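Local coordinates for nitrilotriacetate monooxygenase component B (Bacillus cereus ATCC 14579, PDB 3BPK), which probably binds FMN and serves as a flavin reductase-like component of a monooxygenase system, at residues E122-P127 / R135-L140. Numbering follows the deposited sequence.
Sequences EVISVP and RMECVL
The carboxylate of Glu137, on strand 134-146, reaches the loop at Glu122-Ile124, where three successive backbone N-H groups close on it. The side chain is extended, CG anti to the carbonyl carbon (chi1 -62°) and chi2 179°, which carries both oxygens to the loop. Glu137 OE2 accepts from Glu122 N at 2.8 Å in a nearly straight bond (172°), the donor lying on the syn side but tilted out of the carboxylate plane; His166 NE2 is a further partner of OE2. Glu137 OE1 takes two donors: Val123 N, 2.8 Å away, meets the syn lone pair of OE1, and Ile124 N, at 3.2 Å, arrives nearly in line with the C-O bond. Four hydrogen bonds, that of His166 included, thus grip one buried carboxylate; they fix its rotation and would be expected to favour its charged form. The strand belongs to the antiparallel sheet of the flavin reductase-like domain, paired with strands 83-88 and 155-168, and the loop joining strands 118-119 and 128-129 lies against it. Nearer the backbone, Glu137 CB meets Ile124 CD1 at 3.8 Å. Cys138 contributes its carbonyl O, 3.7 Å from Ile124 CD1. Val139 CG1 then touches Ile124 CG2 at 3.9 Å, an apolar contact.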
# COMPACT_ATOMS: atom_id res chain seq x y z
N GLU B 122 -17.57 4.63 -17.88
CA GLU B 122 -18.77 3.88 -18.30
C GLU B 122 -19.84 3.81 -17.20
O GLU B 122 -21.05 3.94 -17.50
CB GLU B 122 -18.36 2.45 -18.69
CG GLU B 122 -17.49 2.37 -19.94
CD GLU B 122 -16.97 0.96 -20.23
OE1 GLU B 122 -17.45 0.01 -19.60
OE2 GLU B 122 -16.12 0.81 -21.11
N VAL B 123 -19.40 3.64 -15.94
CA VAL B 123 -20.31 3.41 -14.82
C VAL B 123 -20.43 4.68 -13.99
O VAL B 123 -21.52 5.12 -13.65
CB VAL B 123 -19.84 2.22 -13.90
CG1 VAL B 123 -20.76 2.05 -12.72
CG2 VAL B 123 -19.71 0.93 -14.69
N ILE B 124 -19.29 5.30 -13.70
CA ILE B 124 -19.29 6.51 -12.88
C ILE B 124 -19.22 7.74 -13.78
O ILE B 124 -19.02 7.60 -14.99
CB ILE B 124 -18.09 6.50 -11.87
CG1 ILE B 124 -16.73 6.46 -12.58
CG2 ILE B 124 -18.23 5.31 -10.90
CD1 ILE B 124 -15.55 6.59 -11.60
N SER B 125 -19.38 8.91 -13.15
CA SER B 125 -19.46 10.23 -13.79
C SER B 125 -18.16 11.05 -13.70
O SER B 125 -18.14 12.26 -13.99
CB SER B 125 -20.59 11.05 -13.16
OG SER B 125 -20.15 11.68 -11.97
N VAL B 126 -17.09 10.41 -13.24
CA VAL B 126 -15.78 11.05 -13.19
C VAL B 126 -14.91 10.47 -14.31
O VAL B 126 -14.72 9.25 -14.39
CB VAL B 126 -15.10 10.72 -11.85
CG1 VAL B 126 -13.64 11.17 -11.86
CG2 VAL B 126 -15.87 11.33 -10.69
N PRO B 127 -14.40 11.34 -15.20
CA PRO B 127 -13.51 10.86 -16.26
C PRO B 127 -12.16 10.40 -15.73
O PRO B 127 -11.73 10.85 -14.64
CB PRO B 127 -13.25 12.11 -17.11
CG PRO B 127 -14.28 13.09 -16.73
CD PRO B 127 -14.68 12.79 -15.32
N ARG B 135 -6.73 1.41 -15.89
CA ARG B 135 -7.44 2.27 -14.95
C ARG B 135 -8.68 1.61 -14.41
O ARG B 135 -9.26 0.69 -15.03
CB ARG B 135 -7.71 3.62 -15.56
CG ARG B 135 -8.84 3.65 -16.58
CD ARG B 135 -9.02 5.08 -17.15
NE ARG B 135 -10.29 5.13 -17.86
CZ ARG B 135 -10.51 4.62 -19.08
NH1 ARG B 135 -9.53 4.10 -19.81
NH2 ARG B 135 -11.74 4.66 -19.57
N MSE B 136 -9.10 2.09 -13.25
CA MSE B 136 -10.19 1.46 -12.51
C MSE B 136 -11.17 2.52 -12.08
O MSE B 136 -10.82 3.45 -11.37
CB MSE B 136 -9.61 0.80 -11.25
CG MSE B 136 -8.73 -0.44 -11.59
SE MSE B 136 -7.67 -1.02 -10.07
CE MSE B 136 -6.29 0.33 -10.29
N GLU B 137 -12.42 2.36 -12.52
CA GLU B 137 -13.48 3.26 -12.07
C GLU B 137 -13.84 2.79 -10.69
O GLU B 137 -14.11 1.58 -10.48
CB GLU B 137 -14.71 3.17 -12.96
CG GLU B 137 -14.45 3.56 -14.41
CD GLU B 137 -15.69 3.44 -15.30
OE1 GLU B 137 -16.82 3.55 -14.77
OE2 GLU B 137 -15.49 3.27 -16.52
N CYS B 138 -13.83 3.75 -9.74
CA CYS B 138 -14.18 3.40 -8.35
C CYS B 138 -15.37 4.16 -7.80
O CYS B 138 -15.58 5.35 -8.12
CB CYS B 138 -13.00 3.68 -7.44
SG CYS B 138 -11.56 2.62 -7.79
N VAL B 139 -16.12 3.46 -6.94
CA VAL B 139 -17.05 4.17 -6.06
C VAL B 139 -16.45 4.18 -4.64
O VAL B 139 -15.68 3.28 -4.24
CB VAL B 139 -18.48 3.56 -6.05
CG1 VAL B 139 -19.10 3.63 -7.45
CG2 VAL B 139 -18.44 2.11 -5.53
N LEU B 140 -16.79 5.21 -3.89
CA LEU B 140 -16.21 5.35 -2.57
C LEU B 140 -17.00 4.48 -1.60
O LEU B 140 -18.22 4.72 -1.37
CB LEU B 140 -16.29 6.81 -2.14
CG LEU B 140 -15.66 7.06 -0.76
CD1 LEU B 140 -14.15 6.83 -0.79
CD2 LEU B 140 -16.00 8.47 -0.22